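Local coordinates for glycosyl hydrolase family 2, TIM barrel domain protein (Parabacteroides merdae ATCC 43184, PDB 6DXU) that probably hydrolyses beta-glucuronides, as a glycoside hydrolase family 2 beta-glucuronidase of a human gut bacterium, at residues D[762-771]-D[789-800]; D[516-524]-D[605-616]. All coordinates share one frame; numbering follows the deposited sequence.

Interaction 1. Residues D[762-771]-D[789-800]. With BCN (bicine), chain L.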
loop_
_atom_site.group_PDB
_atom_site.type_symbol
_atom_site.label_atom_id
_atom_site.label_comp_id
_atom_site.label_asym_id
_atom_site.label_seq_id
_atom_site.Cartn_x
_atom_site.Cartn_y
_atom_site.Cartn_z
ATOM N N CYS D 762 40.277 2.264 -53.594
ATOM C CA CYS D 762 40.818 1.553 -52.432
ATOM C C CYS D 762 39.906 0.374 -52.102
ATOM O O CYS D 762 39.073 0.426 -51.195
ATOM C CB CYS D 762 40.936 2.490 -51.239
ATOM S SG CYS D 762 41.935 3.971 -51.516
ATOM N N LEU D 763 40.119 -0.733 -52.810
ATOM C CA LEU D 763 39.160 -1.830 -52.785
ATOM C C LEU D 763 39.143 -2.617 -51.476
ATOM O O LEU D 763 38.252 -3.456 -51.305
ATOM C CB LEU D 763 39.433 -2.785 -53.942
ATOM C CG LEU D 763 39.208 -2.157 -55.316
ATOM C CD1 LEU D 763 39.616 -3.131 -56.411
ATOM C CD2 LEU D 763 37.747 -1.709 -55.471
ATOM N N SER D 764 40.086 -2.404 -50.564
ATOM C CA SER D 764 40.063 -3.108 -49.288
ATOM C C SER D 764 39.644 -2.207 -48.137
ATOM O O SER D 764 39.668 -2.643 -46.972
ATOM C CB SER D 764 41.427 -3.738 -49.000
ATOM O OG SER D 764 42.403 -2.734 -48.849
ATOM N N SER D 765 39.230 -0.976 -48.431
ATOM C CA SER D 765 38.948 -0.018 -47.369
ATOM C C SER D 765 37.686 -0.379 -46.590
ATOM O O SER D 765 36.649 -0.735 -47.179
ATOM C CB SER D 765 38.811 1.399 -47.946
ATOM O OG SER D 765 38.497 2.317 -46.908
ATOM N N LYS D 766 37.778 -0.252 -45.264
ATOM C CA LYS D 766 36.650 -0.360 -44.347
ATOM C C LYS D 766 36.366 0.933 -43.629
ATOM O O LYS D 766 35.676 0.931 -42.601
ATOM C CB LYS D 766 36.878 -1.422 -43.308
ATOM C CG LYS D 766 36.947 -2.659 -43.991
ATOM C CD LYS D 766 37.331 -3.690 -43.026
ATOM C CE LYS D 766 37.113 -5.062 -43.591
ATOM N NZ LYS D 766 36.782 -5.807 -42.452
ATOM N N LYS D 767 36.866 2.040 -44.163
ATOM C CA LYS D 767 36.771 3.332 -43.498
ATOM C C LYS D 767 35.317 3.770 -43.336
ATOM O O LYS D 767 34.482 3.566 -44.222
ATOM C CB LYS D 767 37.532 4.365 -44.316
ATOM C CG LYS D 767 38.176 5.456 -43.488
ATOM C CD LYS D 767 39.088 6.299 -44.387
ATOM C CE LYS D 767 39.347 7.660 -43.780
ATOM N NZ LYS D 767 39.703 7.527 -42.380
ATOM N N GLN D 768 35.012 4.388 -42.202
ATOM C CA GLN D 768 33.647 4.829 -41.979
ATOM C C GLN D 768 33.327 6.065 -42.816
ATOM O O GLN D 768 34.119 7.006 -42.902
ATOM C CB GLN D 768 33.393 5.123 -40.497
ATOM C CG GLN D 768 31.887 5.276 -40.229
ATOM C CD GLN D 768 31.534 5.642 -38.801
ATOM O OE1 GLN D 768 30.926 4.846 -38.081
ATOM N NE2 GLN D 768 31.882 6.856 -38.395
ATOM N N ILE D 769 32.141 6.052 -43.415
ATOM C CA ILE D 769 31.623 7.128 -44.249
ATOM C C ILE D 769 30.362 7.675 -43.587
ATOM O O ILE D 769 29.547 6.905 -43.063
ATOM C CB ILE D 769 31.318 6.627 -45.673
ATOM C CG1 ILE D 769 32.618 6.271 -46.388
ATOM C CG2 ILE D 769 30.545 7.675 -46.465
ATOM C CD1 ILE D 769 32.432 5.211 -47.435
ATOM N N THR D 770 30.206 8.998 -43.613
ATOM C CA THR D 770 29.056 9.696 -43.046
ATOM C C THR D 770 28.332 10.487 -44.132
ATOM O O THR D 770 28.958 11.268 -44.857
ATOM C CB THR D 770 29.517 10.635 -41.927
ATOM O OG1 THR D 770 30.105 9.863 -40.877
ATOM C CG2 THR D 770 28.337 11.452 -41.361
ATOM N N PHE D 771 27.020 10.291 -44.245
ATOM C CA PHE D 771 26.181 11.040 -45.173
ATOM C C PHE D 771 25.405 12.131 -44.439
ATOM O O PHE D 771 24.893 11.894 -43.344
ATOM C CB PHE D 771 25.188 10.108 -45.856
ATOM C CG PHE D 771 25.823 9.080 -46.744
ATOM C CD1 PHE D 771 26.120 9.381 -48.065
ATOM C CD2 PHE D 771 26.124 7.816 -46.256
ATOM C CE1 PHE D 771 26.686 8.436 -48.900
ATOM C CE2 PHE D 771 26.697 6.865 -47.078
ATOM C CZ PHE D 771 26.983 7.176 -48.403
ATOM N N SER D 789 22.235 3.397 -44.218
ATOM C CA SER D 789 22.844 3.866 -42.981
ATOM C C SER D 789 23.589 5.170 -43.234
ATOM O O SER D 789 24.430 5.236 -44.138
ATOM C CB SER D 789 23.800 2.809 -42.404
ATOM O OG SER D 789 23.100 1.638 -41.978
ATOM N N ARG D 790 23.313 6.194 -42.411
ATOM C CA ARG D 790 23.973 7.483 -42.608
ATOM C C ARG D 790 25.376 7.508 -42.038
ATOM O O ARG D 790 26.132 8.428 -42.349
ATOM C CB ARG D 790 23.151 8.627 -42.000
ATOM C CG ARG D 790 23.039 8.626 -40.482
ATOM C CD ARG D 790 22.142 9.766 -40.026
ATOM N NE ARG D 790 21.993 9.789 -38.571
ATOM C CZ ARG D 790 22.878 10.323 -37.738
ATOM N NH1 ARG D 790 23.974 10.903 -38.223
ATOM N NH2 ARG D 790 22.668 10.290 -36.422
ATOM N N LYS D 791 25.725 6.537 -41.196
ATOM C CA LYS D 791 27.107 6.268 -40.808
ATOM C C LYS D 791 27.342 4.781 -41.020
ATOM O O LYS D 791 26.589 3.957 -40.490
ATOM C CB LYS D 791 27.373 6.663 -39.354
ATOM C CG LYS D 791 27.339 8.175 -39.123
ATOM C CD LYS D 791 27.753 8.557 -37.697
ATOM C CE LYS D 791 27.698 10.076 -37.527
ATOM N NZ LYS D 791 28.066 10.500 -36.165
ATOM N N VAL D 792 28.338 4.433 -41.828
ATOM C CA VAL D 792 28.508 3.039 -42.249
ATOM C C VAL D 792 29.958 2.836 -42.664
ATOM O O VAL D 792 30.568 3.718 -43.274
ATOM C CB VAL D 792 27.525 2.679 -43.387
ATOM C CG1 VAL D 792 27.886 3.432 -44.697
ATOM C CG2 VAL D 792 27.485 1.161 -43.624
ATOM N N GLN D 793 30.512 1.676 -42.324
ATOM C CA GLN D 793 31.839 1.321 -42.815
ATOM C C GLN D 793 31.754 1.007 -44.299
ATOM O O GLN D 793 30.762 0.448 -44.772
ATOM C CB GLN D 793 32.403 0.111 -42.061
ATOM C CG GLN D 793 32.949 0.403 -40.674
ATOM C CD GLN D 793 33.550 -0.839 -40.035
ATOM O OE1 GLN D 793 33.888 -1.790 -40.734
ATOM N NE2 GLN D 793 33.657 -0.852 -38.700
ATOM N N ALA D 794 32.785 1.400 -45.046
ATOM C CA ALA D 794 32.803 1.112 -46.471
ATOM C C ALA D 794 32.843 -0.395 -46.712
ATOM O O ALA D 794 33.364 -1.164 -45.899
ATOM C CB ALA D 794 34.015 1.776 -47.136
ATOM N N TYR D 795 32.275 -0.815 -47.830
ATOM C CA TYR D 795 32.420 -2.186 -48.311
ATOM C C TYR D 795 33.248 -2.132 -49.590
ATOM O O TYR D 795 32.778 -1.639 -50.620
ATOM C CB TYR D 795 31.071 -2.869 -48.525
ATOM C CG TYR D 795 29.925 -1.966 -48.921
ATOM C CD1 TYR D 795 29.193 -1.238 -47.961
ATOM C CD2 TYR D 795 29.550 -1.864 -50.239
ATOM C CE1 TYR D 795 28.121 -0.420 -48.353
ATOM C CE2 TYR D 795 28.510 -1.071 -50.627
ATOM C CZ TYR D 795 27.800 -0.348 -49.689
ATOM O OH TYR D 795 26.753 0.449 -50.087
ATOM N N ASN D 796 34.491 -2.607 -49.500
ATOM C CA ASN D 796 35.455 -2.550 -50.601
ATOM C C ASN D 796 35.598 -1.126 -51.141
ATOM O O ASN D 796 35.611 -0.877 -52.354
ATOM C CB ASN D 796 35.076 -3.543 -51.694
ATOM C CG ASN D 796 35.057 -4.971 -51.171
ATOM O OD1 ASN D 796 34.018 -5.618 -51.140
ATOM N ND2 ASN D 796 36.215 -5.453 -50.733
ATOM N N GLY D 797 35.732 -0.193 -50.208
ATOM C CA GLY D 797 35.947 1.201 -50.528
ATOM C C GLY D 797 34.733 1.955 -51.016
ATOM O O GLY D 797 34.873 3.119 -51.413
ATOM N N ARG D 798 33.550 1.347 -51.007
ATOM C CA ARG D 798 32.367 2.026 -51.516
ATOM C C ARG D 798 31.266 2.067 -50.458
ATOM O O ARG D 798 31.259 1.292 -49.497
ATOM C CB ARG D 798 31.888 1.392 -52.816
ATOM C CG ARG D 798 30.755 0.460 -52.708
ATOM C CD ARG D 798 30.467 -0.092 -54.105
ATOM N NE ARG D 798 29.640 -1.294 -54.035
ATOM C CZ ARG D 798 30.103 -2.474 -53.641
ATOM N NH1 ARG D 798 31.387 -2.600 -53.281
ATOM N NH2 ARG D 798 29.284 -3.520 -53.595
ATOM N N ALA D 799 30.361 3.031 -50.615
ATOM C CA ALA D 799 29.169 3.101 -49.784
ATOM C C ALA D 799 28.046 3.687 -50.621
ATOM O O ALA D 799 28.267 4.624 -51.395
ATOM C CB ALA D 799 29.396 3.946 -48.522
ATOM N N LEU D 800 26.853 3.124 -50.468
ATOM C CA LEU D 800 25.670 3.566 -51.187
ATOM C C LEU D 800 24.608 4.014 -50.193
ATOM O O LEU D 800 24.500 3.463 -49.093
ATOM C CB LEU D 800 25.093 2.435 -52.050
ATOM C CG LEU D 800 26.005 1.709 -53.042
ATOM C CD1 LEU D 800 25.402 0.365 -53.458
ATOM C CD2 LEU D 800 26.190 2.569 -54.247
HETATM N N1 BCN L . 35.118 -4.637 -37.150
HETATM C C1 BCN L . 36.450 -4.245 -36.730
HETATM C C2 BCN L . 36.790 -2.893 -37.354
HETATM O O21 BCN L . 36.064 -2.438 -38.275
HETATM O O22 BCN L . 37.792 -2.242 -36.950
HETATM C C3 BCN L . 35.244 -5.761 -38.071
HETATM C C4 BCN L . 35.661 -5.294 -39.467
HETATM O O4 BCN L . 34.783 -4.299 -39.923
HETATM C C5 BCN L . 34.377 -5.097 -35.975
HETATM C C6 BCN L . 33.491 -3.980 -35.426
HETATM O O6 BCN L . 33.273 -3.036 -36.442
HETATM O O HOH W 1 35.496 -3.195 -46.913
HETATM O O HOH W 2 24.852 11.857 -40.599
#
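Ile769 and Val792 form the hydrogen-bonded pair of a short antiparallel ladder: Ile769 N donates to Val792 O at 2.8 Å, nearly straight at 172°, and Val792 N returns a bond to Ile769 O. Non-hydrogen-bonded pairs, Gln768 with Gln793 and Thr770 with Lys791, flank it, and strands 768-771 and 791-793 run antiparallel. On the face of Ile769, its CD1 presses on Ala799 CB at 3.5 Å, closer than usual van der Waals contact, and the Phe771 ring brings its edge to the same methyl, CZ to Ala799 CB 4.0 Å. On the other face Thr770 and Lys791 lie side by side, OG1 to CG 3.7 Å; the amine of Lys791 goes on to a salt bridge with Asp83.

Gln793, with CG beside its backbone N (chi1 -78°), extends toward bicine, and its NE2 makes weak bonds to O21 (2.9 Å) and O6, while Arg523 holds OE1. Beyond the ladder, the type I' turn 795-798 meets the type I turn 762-765. There Asn796 ND2 reaches Leu763 O at 2.9 Å, nearly along the C=O axis (176°) and in its own amide plane. Strand 768-775 lies between 791-793 and 810-815 in its own sheet, and its Ile769 face packs on the sheet of strands 747-755 and 798-804, consistent with a two-sheet beta sandwich, whereas Leu763 and Asn796 lean on strand 647-649.

Interaction 2. Residues D[516-524]-D[605-616]. With BCN (bicine), chain L.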
loop_
_atom_site.group_PDB
_atom_site.type_symbol
_atom_site.label_atom_id
_atom_site.label_comp_id
_atom_site.label_asym_id
_atom_site.label_seq_id
_atom_site.Cartn_x
_atom_site.Cartn_y
_atom_site.Cartn_z
ATOM N N GLY D 516 27.518 -19.377 -36.438
ATOM C CA GLY D 516 27.616 -18.517 -37.610
ATOM C C GLY D 516 28.717 -17.481 -37.526
ATOM O O GLY D 516 29.730 -17.701 -36.850
ATOM N N GLY D 517 28.523 -16.345 -38.199
ATOM C CA GLY D 517 29.481 -15.250 -38.158
ATOM C C GLY D 517 28.895 -14.016 -38.811
ATOM O O GLY D 517 27.960 -14.102 -39.610
ATOM N N ASP D 518 29.436 -12.859 -38.444
ATOM C CA ASP D 518 28.945 -11.595 -38.995
ATOM C C ASP D 518 29.477 -11.370 -40.400
ATOM O O ASP D 518 30.650 -11.637 -40.682
ATOM C CB ASP D 518 29.378 -10.406 -38.154
ATOM C CG ASP D 518 28.646 -10.319 -36.843
ATOM O OD1 ASP D 518 29.073 -11.021 -35.909
ATOM O OD2 ASP D 518 27.662 -9.548 -36.752
ATOM N N SER D 519 28.626 -10.819 -41.266
ATOM C CA SER D 519 29.084 -10.337 -42.564
ATOM C C SER D 519 28.409 -9.011 -42.879
ATOM O O SER D 519 27.178 -8.900 -42.845
ATOM C CB SER D 519 28.845 -11.369 -43.675
ATOM O OG SER D 519 27.475 -11.649 -43.915
ATOM N N HIS D 520 29.235 -8.003 -43.122
ATOM C CA HIS D 520 28.810 -6.695 -43.609
ATOM C C HIS D 520 28.383 -6.862 -45.055
ATOM O O HIS D 520 29.232 -7.061 -45.932
ATOM C CB HIS D 520 29.987 -5.733 -43.455
ATOM C CG HIS D 520 29.656 -4.281 -43.645
ATOM N ND1 HIS D 520 28.495 -3.701 -43.180
ATOM C CD2 HIS D 520 30.381 -3.275 -44.196
ATOM C CE1 HIS D 520 28.504 -2.410 -43.462
ATOM N NE2 HIS D 520 29.633 -2.128 -44.091
ATOM N N ALA D 521 27.071 -6.850 -45.298
ATOM C CA ALA D 521 26.548 -7.189 -46.614
ATOM C C ALA D 521 27.170 -6.297 -47.676
ATOM O O ALA D 521 27.247 -5.078 -47.502
ATOM C CB ALA D 521 25.026 -7.049 -46.657
ATOM N N ARG D 522 27.624 -6.916 -48.765
ATOM C CA ARG D 522 28.267 -6.319 -49.933
ATOM C C ARG D 522 29.762 -6.156 -49.708
ATOM O O ARG D 522 30.448 -5.651 -50.606
ATOM C CB ARG D 522 27.663 -4.963 -50.349
ATOM C CG ARG D 522 26.174 -5.048 -50.662
ATOM C CD ARG D 522 25.523 -3.689 -50.946
ATOM N NE ARG D 522 24.148 -3.904 -51.399
ATOM C CZ ARG D 522 23.818 -4.171 -52.666
ATOM N NH1 ARG D 522 24.750 -4.235 -53.613
ATOM N NH2 ARG D 522 22.551 -4.380 -52.993
ATOM N N ARG D 523 30.302 -6.565 -48.562
ATOM C CA ARG D 523 31.750 -6.562 -48.388
ATOM C C ARG D 523 32.316 -7.928 -48.740
ATOM O O ARG D 523 31.830 -8.954 -48.250
ATOM C CB ARG D 523 32.145 -6.193 -46.964
ATOM C CG ARG D 523 33.650 -6.206 -46.732
ATOM C CD ARG D 523 33.985 -5.926 -45.270
ATOM N NE ARG D 523 33.824 -4.513 -44.916
ATOM C CZ ARG D 523 33.780 -4.055 -43.670
ATOM N NH1 ARG D 523 33.867 -4.898 -42.641
ATOM N NH2 ARG D 523 33.636 -2.750 -43.441
ATOM N N HIS D 524 33.340 -7.940 -49.588
ATOM C CA HIS D 524 33.929 -9.179 -50.057
ATOM C C HIS D 524 35.443 -9.095 -49.925
ATOM O O HIS D 524 36.009 -8.036 -49.627
ATOM C CB HIS D 524 33.477 -9.483 -51.491
ATOM C CG HIS D 524 31.986 -9.471 -51.653
ATOM N ND1 HIS D 524 31.197 -10.571 -51.390
ATOM C CD2 HIS D 524 31.140 -8.484 -52.038
ATOM C CE1 HIS D 524 29.930 -10.265 -51.613
ATOM N NE2 HIS D 524 29.868 -9.005 -52.011
ATOM N N PRO D 605 30.022 -2.584 -38.199
ATOM C CA PRO D 605 30.085 -1.894 -39.507
ATOM C C PRO D 605 28.801 -1.189 -39.893
ATOM O O PRO D 605 28.846 -0.061 -40.403
ATOM C CB PRO D 605 30.418 -3.036 -40.480
ATOM C CG PRO D 605 31.210 -4.000 -39.651
ATOM C CD PRO D 605 30.578 -3.948 -38.265
ATOM N N VAL D 606 27.652 -1.819 -39.660
ATOM C CA VAL D 606 26.390 -1.104 -39.502
ATOM C C VAL D 606 26.171 -0.911 -37.993
ATOM O O VAL D 606 25.958 -1.906 -37.285
ATOM C CB VAL D 606 25.213 -1.847 -40.136
ATOM C CG1 VAL D 606 23.907 -1.126 -39.805
ATOM C CG2 VAL D 606 25.412 -1.961 -41.684
ATOM N N PRO D 607 26.257 0.315 -37.483
ATOM C CA PRO D 607 26.119 0.509 -36.031
ATOM C C PRO D 607 24.816 -0.077 -35.501
ATOM O O PRO D 607 23.760 0.050 -36.127
ATOM C CB PRO D 607 26.149 2.041 -35.876
ATOM C CG PRO D 607 26.985 2.517 -37.051
ATOM C CD PRO D 607 26.642 1.557 -38.188
ATOM N N TYR D 608 24.911 -0.741 -34.343
ATOM C CA TYR D 608 23.747 -1.251 -33.603
ATOM C C TYR D 608 22.980 -2.327 -34.363
ATOM O O TYR D 608 21.764 -2.486 -34.181
ATOM C CB TYR D 608 22.800 -0.116 -33.206
ATOM C CG TYR D 608 23.411 0.862 -32.236
ATOM C CD1 TYR D 608 23.626 0.517 -30.910
ATOM C CD2 TYR D 608 23.764 2.144 -32.652
ATOM C CE1 TYR D 608 24.172 1.425 -30.005
ATOM C CE2 TYR D 608 24.312 3.062 -31.761
ATOM C CZ TYR D 608 24.513 2.698 -30.448
ATOM O OH TYR D 608 25.045 3.613 -29.575
ATOM N N VAL D 609 23.666 -3.096 -35.203
ATOM C CA VAL D 609 23.041 -4.212 -35.907
ATOM C C VAL D 609 23.931 -5.433 -35.752
ATOM O O VAL D 609 25.147 -5.360 -35.971
ATOM C CB VAL D 609 22.785 -3.895 -37.395
ATOM C CG1 VAL D 609 22.331 -5.159 -38.152
ATOM C CG2 VAL D 609 21.706 -2.806 -37.521
ATOM N N ASN D 610 23.335 -6.535 -35.317
ATOM C CA ASN D 610 23.993 -7.831 -35.332
ATOM C C ASN D 610 23.941 -8.320 -36.773
ATOM O O ASN D 610 22.855 -8.576 -37.301
ATOM C CB ASN D 610 23.289 -8.791 -34.375
ATOM C CG ASN D 610 23.980 -10.152 -34.285
ATOM O OD1 ASN D 610 24.381 -10.733 -35.301
ATOM N ND2 ASN D 610 24.097 -10.679 -33.066
ATOM N N GLN D 611 25.099 -8.422 -37.425
ATOM C CA GLN D 611 25.136 -8.661 -38.866
ATOM C C GLN D 611 25.441 -10.115 -39.220
ATOM O O GLN D 611 26.013 -10.394 -40.279
ATOM C CB GLN D 611 26.139 -7.717 -39.531
ATOM C CG GLN D 611 25.749 -6.240 -39.362
ATOM C CD GLN D 611 26.782 -5.283 -39.939
ATOM O OE1 GLN D 611 27.591 -4.697 -39.208
ATOM N NE2 GLN D 611 26.741 -5.105 -41.257
ATOM N N LYS D 612 25.049 -11.058 -38.367
ATOM C CA LYS D 612 25.257 -12.469 -38.670
ATOM C C LYS D 612 24.203 -13.051 -39.599
ATOM O O LYS D 612 24.332 -14.212 -40.010
ATOM C CB LYS D 612 25.280 -13.271 -37.366
ATOM C CG LYS D 612 26.477 -12.978 -36.495
ATOM C CD LYS D 612 26.412 -13.805 -35.200
ATOM C CE LYS D 612 27.638 -13.573 -34.342
ATOM N NZ LYS D 612 27.772 -12.165 -33.896
ATOM N N GLY D 613 23.167 -12.294 -39.951
ATOM C CA GLY D 613 22.114 -12.855 -40.769
ATOM C C GLY D 613 22.625 -13.296 -42.127
ATOM O O GLY D 613 23.675 -12.865 -42.593
ATOM N N VAL D 614 21.885 -14.221 -42.745
ATOM C CA VAL D 614 22.099 -14.526 -44.154
ATOM C C VAL D 614 21.178 -13.695 -45.021
ATOM O O VAL D 614 21.217 -13.795 -46.256
ATOM C CB VAL D 614 21.944 -16.039 -44.413
ATOM C CG1 VAL D 614 22.890 -16.800 -43.517
ATOM C CG2 VAL D 614 20.505 -16.498 -44.219
ATOM N N VAL D 615 20.358 -12.861 -44.401
ATOM C CA VAL D 615 19.489 -11.920 -45.085
ATOM C C VAL D 615 19.666 -10.571 -44.406
ATOM O O VAL D 615 19.828 -10.506 -43.180
ATOM C CB VAL D 615 18.024 -12.400 -45.029
ATOM C CG1 VAL D 615 17.108 -11.377 -45.651
ATOM C CG2 VAL D 615 17.892 -13.767 -45.744
ATOM N N GLU D 616 19.670 -9.496 -45.200
ATOM C CA GLU D 616 19.765 -8.159 -44.627
ATOM C C GLU D 616 18.448 -7.774 -43.955
ATOM O O GLU D 616 17.392 -8.366 -44.202
ATOM C CB GLU D 616 20.109 -7.120 -45.707
ATOM C CG GLU D 616 21.437 -7.383 -46.469
ATOM C CD GLU D 616 21.737 -6.273 -47.476
ATOM O OE1 GLU D 616 21.795 -5.100 -47.054
ATOM O OE2 GLU D 616 21.886 -6.567 -48.684
HETATM N N1 BCN L . 35.118 -4.637 -37.150
HETATM C C1 BCN L . 36.450 -4.245 -36.730
HETATM C C2 BCN L . 36.790 -2.893 -37.354
HETATM O O21 BCN L . 36.064 -2.438 -38.275
HETATM O O22 BCN L . 37.792 -2.242 -36.950
HETATM C C3 BCN L . 35.244 -5.761 -38.071
HETATM C C4 BCN L . 35.661 -5.294 -39.467
HETATM O O4 BCN L . 34.783 -4.299 -39.923
HETATM C C5 BCN L . 34.377 -5.097 -35.975
HETATM C C6 BCN L . 33.491 -3.980 -35.426
HETATM O O6 BCN L . 33.273 -3.036 -36.442
HETATM O O HOH W 3 26.608 -13.294 -41.987
HETATM O O HOH W 4 24.751 -6.436 -43.271
HETATM O O HOH W 5 23.120 -3.436 -48.251
#
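Asp518 has its carboxylate gripped at both oxygens: Lys612 NZ makes a 2.7 Å salt bridge to OD1, on the syn side and 24° out of the carboxylate plane, and Gln611 N donates to OD2 at 2.9 Å. Lys612 bends at its last torsion (chi4 62°), which brings the amine round to OD1; Tyr489 is a second partner of that amine. Asn610 OD1 accepts from Lys612 N, an Asx turn that shapes the backbone here, while the Asn610 side chain has its stronger polar partner in Asp183; Ser519 N bonds to Gln611 O at 2.8 Å.

These residues join the loop following strand 512-513, in the family's TIM-barrel region, to the segment that carries strand 609-610. The Gln611 amide spans the next layer. Its NE2 meets His520 ND1 at 3.0 Å, lying close to the imidazole plane although the two planes stand 88° apart, and its OE1 receives Val606 N. Over one imidazole face sits Pro605 CB, 3.4 Å from the centroid of the His520 ring, a CH-pi contact; Val606 CG2 touches the edge, and His520 NE2 bonds to Gln793 O. A face of the Arg523 guanidinium lies against His520 CD2, 3.3 Å above its plane, and Arg523 NH1 donates to bicine O4 at 2.9 Å.

From the N terminus, interaction 2 comes first: 516-524, the loop after strand 512-513, is met again by 605-616, closing a loop of 80 residues that includes helix 565-579. Interaction 1 follows in series, neither nested nor crossed, and closes a much shorter loop of 17 residues within the C-terminal family region. Although separate along the chain, the two contacts have centres about 14 Å apart and touch directly. Asn796 ND2 lies 2.8 Å from His524 O, a probable hydrogen bond, and Lys791 O packs on Pro607 CD. Together they tie the barrel-region loops to the C-terminal beta domain, and both line one bicine site.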